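Local coordinates for protein beta-catenin homolog sys-1 (Caenorhabditis elegans, PDB 3C2G) that acts as a beta-catenin-type transcription coregulator in the Wnt signaling asymmetry pathway, activating or repressing target genes with partners such as the TCF factor pop-1, at residues 439-444 / 483-488; 445-450 / 459-464. All blocks are in the same frame, centred on the assembly; numbering follows the deposited sequence.

Interaction 1: 439-444 / 483-488; sequences ILKKLM and LNVIDE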
loop_
_atom_site.group_PDB
_atom_site.type_symbol
_atom_site.label_atom_id
_atom_site.label_comp_id
_atom_site.label_asym_id
_atom_site.label_seq_id
_atom_site.Cartn_x
_atom_site.Cartn_y
_atom_site.Cartn_z
ATOM N N ILE A 439 -27.930 11.390 4.623
ATOM C CA ILE A 439 -26.748 10.650 5.027
ATOM C C ILE A 439 -27.030 9.656 6.165
ATOM O O ILE A 439 -26.436 8.563 6.214
ATOM C CB ILE A 439 -25.532 11.564 5.325
ATOM C CG1 ILE A 439 -24.224 10.772 5.155
ATOM C CG2 ILE A 439 -25.642 12.204 6.706
ATOM C CD1 ILE A 439 -22.999 11.618 5.060
ATOM N N LEU A 440 -27.951 10.008 7.058
ATOM C CA LEU A 440 -28.399 9.060 8.081
ATOM C C LEU A 440 -28.974 7.808 7.438
ATOM O O LEU A 440 -28.664 6.700 7.857
ATOM C CB LEU A 440 -29.434 9.685 9.025
ATOM C CG LEU A 440 -28.916 10.615 10.128
ATOM C CD1 LEU A 440 -30.077 11.093 10.980
ATOM C CD2 LEU A 440 -27.858 9.972 11.013
ATOM N N LYS A 441 -29.815 7.988 6.424
ATOM C CA LYS A 441 -30.413 6.858 5.741
ATOM C C LYS A 441 -29.337 5.963 5.134
ATOM O O LYS A 441 -29.375 4.751 5.318
ATOM C CB LYS A 441 -31.402 7.315 4.669
ATOM C CG LYS A 441 -32.787 7.663 5.189
ATOM C CD LYS A 441 -33.681 8.133 4.041
ATOM C CE LYS A 441 -34.920 8.859 4.547
ATOM N NZ LYS A 441 -36.135 8.576 3.705
ATOM N N LYS A 442 -28.369 6.572 4.446
ATOM C CA LYS A 442 -27.283 5.845 3.808
ATOM C C LYS A 442 -26.392 5.132 4.821
ATOM O O LYS A 442 -25.985 3.980 4.602
ATOM C CB LYS A 442 -26.466 6.782 2.916
ATOM C CG LYS A 442 -27.258 7.249 1.711
ATOM C CD LYS A 442 -26.469 8.152 0.768
ATOM C CE LYS A 442 -27.156 8.162 -0.600
ATOM N NZ LYS A 442 -26.331 8.816 -1.645
ATOM N N LEU A 443 -26.112 5.805 5.935
ATOM C CA LEU A 443 -25.288 5.220 6.975
ATOM C C LEU A 443 -25.988 4.076 7.663
ATOM O O LEU A 443 -25.356 3.071 7.988
ATOM C CB LEU A 443 -24.824 6.259 7.996
ATOM C CG LEU A 443 -23.766 7.260 7.524
ATOM C CD1 LEU A 443 -23.243 8.053 8.693
ATOM C CD2 LEU A 443 -22.615 6.584 6.772
HETATM N N MSE A 444 -27.290 4.204 7.879
HETATM C CA MSE A 444 -28.002 3.119 8.540
HETATM C C MSE A 444 -28.213 1.948 7.599
HETATM O O MSE A 444 -28.295 0.814 8.034
HETATM C CB MSE A 444 -29.278 3.570 9.289
HETATM C CG MSE A 444 -30.377 4.223 8.469
HETATM SE SE MSE A 444 -31.884 4.938 9.578
HETATM C CE MSE A 444 -30.890 6.053 10.838
ATOM N N LEU A 483 -33.966 9.752 15.780
ATOM C CA LEU A 483 -34.738 8.524 15.905
ATOM C C LEU A 483 -36.050 8.556 15.137
ATOM O O LEU A 483 -36.838 7.616 15.219
ATOM C CB LEU A 483 -34.986 8.182 17.376
ATOM C CG LEU A 483 -33.792 7.686 18.193
ATOM C CD1 LEU A 483 -34.233 7.330 19.581
ATOM C CD2 LEU A 483 -33.134 6.482 17.548
ATOM N N ASN A 484 -36.282 9.625 14.383
ATOM C CA ASN A 484 -37.472 9.718 13.533
ATOM C C ASN A 484 -37.192 9.382 12.076
ATOM O O ASN A 484 -38.114 9.331 11.259
ATOM C CB ASN A 484 -38.114 11.108 13.616
ATOM C CG ASN A 484 -38.632 11.444 15.015
ATOM O OD1 ASN A 484 -38.937 10.555 15.834
ATOM N ND2 ASN A 484 -38.719 12.740 15.297
ATOM N N VAL A 485 -35.922 9.163 11.753
ATOM C CA VAL A 485 -35.535 8.826 10.393
ATOM C C VAL A 485 -35.748 7.331 10.146
ATOM O O VAL A 485 -35.230 6.483 10.878
ATOM C CB VAL A 485 -34.076 9.238 10.091
ATOM C CG1 VAL A 485 -33.755 9.044 8.618
ATOM C CG2 VAL A 485 -33.843 10.689 10.500
ATOM N N ILE A 486 -36.527 7.041 9.109
ATOM C CA ILE A 486 -36.920 5.692 8.744
ATOM C C ILE A 486 -36.426 5.443 7.324
ATOM O O ILE A 486 -36.624 6.280 6.449
ATOM C CB ILE A 486 -38.468 5.566 8.776
ATOM C CG1 ILE A 486 -39.040 6.054 10.118
ATOM C CG2 ILE A 486 -38.935 4.158 8.439
ATOM C CD1 ILE A 486 -38.655 5.221 11.335
ATOM N N ASP A 487 -35.778 4.313 7.080
ATOM C CA ASP A 487 -35.292 4.032 5.727
ATOM C C ASP A 487 -36.391 3.434 4.844
ATOM O O ASP A 487 -37.300 2.766 5.339
ATOM C CB ASP A 487 -34.075 3.112 5.755
ATOM C CG ASP A 487 -34.448 1.677 6.021
ATOM O OD1 ASP A 487 -35.026 1.409 7.097
ATOM O OD2 ASP A 487 -34.173 0.819 5.147
ATOM N N GLU A 488 -36.283 3.672 3.539
ATOM C CA GLU A 488 -37.240 3.167 2.546
ATOM C C GLU A 488 -37.237 1.641 2.431
ATOM O O GLU A 488 -38.288 1.028 2.248
ATOM C CB GLU A 488 -36.965 3.789 1.166
#
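V485 lies against L440 and K441 where, in the armadillo domain, the loop after helix 457-472 passes across helix 437-448. The backbones come close, with the CA atoms of K441 and D487 5.6 Å apart.

Apolar contacts carry most of the interface, and the two methyls of V485 divide the work. Its CG1 stands anti to the backbone N (chi1 -173°) and meets the aliphatic start of K441, 3.8 Å from K441 CG; its CG2 turns to the leucine, 3.8 Å from L440 CD1. The leucine and valine side chains cross at about a right angle and touch through one methyl of each. L440 also packs on F468, which joins helix 437-448 to helix 457-472.

Polar order next to the contact comes from D487, whose OD2 accepts from the backbone N of R490 and whose OD1 accepts from that of E492, bracing the chain just after the residues that meet the helix.

Contacts with backbone carbonyls make up the last group. K441 crosses the loop obliquely, with CG on V485 and its far end at the carbonyl of I486. Both K441 CE and K441 NZ come 3.6 Å from I486 O; for the ammonium this is too long for a hydrogen bond and is at most a weak electrostatic attraction. Selenomethionine M444 meets the preceding carbonyl of the loop while also packing on L494 and H497 of helix 494-507; its chain bends at chi3 (53°), and M444 SE rests 3.9 Å from V485 O.

Interaction 2: 445-450 / 459-464; sequences SCLSCE and ELRSTI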
loop_
_atom_site.group_PDB
_atom_site.type_symbol
_atom_site.label_atom_id
_atom_site.label_comp_id
_atom_site.label_asym_id
_atom_site.label_seq_id
_atom_site.Cartn_x
_atom_site.Cartn_y
_atom_site.Cartn_z
ATOM N N SER A 445 -28.251 2.211 6.301
ATOM C CA SER A 445 -28.368 1.109 5.354
ATOM C C SER A 445 -27.071 0.287 5.166
ATOM O O SER A 445 -27.153 -0.903 4.918
ATOM C CB SER A 445 -28.992 1.566 4.030
ATOM O OG SER A 445 -28.025 2.116 3.158
ATOM N N CYS A 446 -25.893 0.897 5.317
ATOM C CA CYS A 446 -24.622 0.140 5.380
ATOM C C CYS A 446 -24.587 -0.822 6.557
ATOM O O CYS A 446 -23.870 -1.837 6.551
ATOM C CB CYS A 446 -23.425 1.066 5.563
ATOM S SG CYS A 446 -23.099 2.224 4.255
ATOM N N LEU A 447 -25.340 -0.466 7.583
ATOM C CA LEU A 447 -25.311 -1.144 8.855
ATOM C C LEU A 447 -26.089 -2.436 8.752
ATOM O O LEU A 447 -25.786 -3.407 9.454
ATOM C CB LEU A 447 -25.958 -0.230 9.889
ATOM C CG LEU A 447 -25.351 -0.023 11.265
ATOM C CD1 LEU A 447 -23.824 0.021 11.252
ATOM C CD2 LEU A 447 -25.932 1.250 11.834
ATOM N N SER A 448 -27.079 -2.451 7.861
ATOM C CA SER A 448 -28.033 -3.562 7.789
ATOM C C SER A 448 -28.216 -4.245 6.420
ATOM O O SER A 448 -28.989 -5.190 6.322
ATOM C CB SER A 448 -29.395 -3.098 8.305
ATOM O OG SER A 448 -30.051 -2.313 7.323
ATOM N N CYS A 449 -27.544 -3.776 5.369
ATOM C CA CYS A 449 -27.706 -4.409 4.042
ATOM C C CYS A 449 -27.294 -5.894 4.044
ATOM O O CYS A 449 -26.417 -6.305 4.804
ATOM C CB CYS A 449 -27.011 -3.614 2.922
ATOM S SG CYS A 449 -25.275 -3.126 3.224
ATOM N N GLU A 450 -27.970 -6.698 3.230
ATOM C CA GLU A 450 -27.736 -8.147 3.203
ATOM C C GLU A 450 -27.169 -8.600 1.868
ATOM O O GLU A 450 -27.734 -8.295 0.817
ATOM C CB GLU A 450 -29.028 -8.915 3.513
ATOM N N GLU A 459 -15.401 -3.804 9.507
ATOM C CA GLU A 459 -14.686 -2.655 10.020
ATOM C C GLU A 459 -15.490 -1.393 9.750
ATOM O O GLU A 459 -15.440 -0.452 10.540
ATOM C CB GLU A 459 -13.298 -2.565 9.381
ATOM C CG GLU A 459 -12.372 -1.523 10.024
ATOM C CD GLU A 459 -10.958 -1.503 9.448
ATOM O OE1 GLU A 459 -10.444 -2.571 9.029
ATOM O OE2 GLU A 459 -10.355 -0.403 9.436
ATOM N N LEU A 460 -16.231 -1.384 8.642
ATOM C CA LEU A 460 -17.129 -0.289 8.324
ATOM C C LEU A 460 -18.264 -0.147 9.351
ATOM O O LEU A 460 -18.570 0.953 9.786
ATOM C CB LEU A 460 -17.723 -0.449 6.924
ATOM C CG LEU A 460 -18.767 0.614 6.538
ATOM C CD1 LEU A 460 -18.186 2.036 6.561
ATOM C CD2 LEU A 460 -19.386 0.330 5.192
ATOM N N ARG A 461 -18.890 -1.257 9.719
ATOM C CA ARG A 461 -20.034 -1.235 10.631
ATOM C C ARG A 461 -19.591 -0.872 12.035
ATOM O O ARG A 461 -20.291 -0.189 12.759
ATOM C CB ARG A 461 -20.773 -2.576 10.607
ATOM C CG ARG A 461 -21.399 -2.845 9.259
ATOM C CD ARG A 461 -22.155 -4.146 9.161
ATOM N NE ARG A 461 -23.033 -4.049 8.001
ATOM C CZ ARG A 461 -23.800 -5.024 7.528
ATOM N NH1 ARG A 461 -23.805 -6.224 8.101
ATOM N NH2 ARG A 461 -24.560 -4.788 6.467
ATOM N N SER A 462 -18.404 -1.310 12.404
ATOM C CA SER A 462 -17.848 -0.938 13.680
ATOM C C SER A 462 -17.589 0.572 13.731
ATOM O O SER A 462 -17.886 1.217 14.738
ATOM C CB SER A 462 -16.560 -1.717 13.916
ATOM O OG SER A 462 -16.065 -1.483 15.213
ATOM N N THR A 463 -17.060 1.123 12.637
ATOM C CA THR A 463 -16.696 2.546 12.547
ATOM C C THR A 463 -17.938 3.436 12.516
ATOM O O THR A 463 -17.941 4.536 13.060
ATOM C CB THR A 463 -15.820 2.818 11.290
ATOM O OG1 THR A 463 -14.650 1.998 11.345
ATOM C CG2 THR A 463 -15.385 4.274 11.201
ATOM N N ILE A 464 -18.995 2.951 11.880
ATOM C CA ILE A 464 -20.249 3.686 11.826
ATOM C C ILE A 464 -20.855 3.843 13.226
ATOM O O ILE A 464 -21.334 4.926 13.576
ATOM C CB ILE A 464 -21.256 3.011 10.897
ATOM C CG1 ILE A 464 -20.816 3.171 9.439
ATOM C CG2 ILE A 464 -22.652 3.600 11.103
ATOM C CD1 ILE A 464 -21.608 2.322 8.466
#
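R461 reaches from helix 457-472 into the carbonyl-lined hollow at the C-terminal end of helix 437-448, joining two successive helices of the armadillo domain. Its chain is extended from CG to NE and carries the flat guanidinium into that hollow. There NE and NH2 grip C446 O side-on: R461 NE lies 2.8 Å from C446 O, in the carbonyl plane, while NH2 comes from above that plane. R461 NH2 also bonds C449 O at 2.9 Å, on a lone pair, and L447 O sits over the centre of one guanidinium face, 3.1 Å above its plane. W504 adds a cation-pi contact.

Beside the arginine, the hollows are apolar. I464 presents two bumps: I464 CD1 goes to C446 CB, 3.6 Å away, and I464 CG2 nestles beside the L447 methyls, 3.8 Å from L447 CD1, the two side chains sliding past each other in opposite directions. L460 CD2 meets the same C446 CB, 4.1 Å away. A leucine in place of R461 would probably leave the carbonyls of C446 and C449 without these donors and W504 without its cation. C449 SG stands 3.7 Å from R461 NH2, the nitrogen that also binds the C449 carbonyl.

In the fold
Interactions 1 and 2 lie on the same side of the chain's centre, their own centres 12 Å apart, and they share helix 437-448: residues 439-444 face the loop in interaction 1, and the C-terminal end faces helix 457-472 in interaction 2. Both segments of interaction 2 come between the two of interaction 1 in sequence. The contacts touch directly, with L443 O 3.9 Å from I464 CD1. Helix 494-507 packs on both, through M444 and L447. E459, on the 459-464 segment, makes a salt bridge outside these contacts, to a basic side chain of the bound peptide, which puts interaction 2 beside the peptide site.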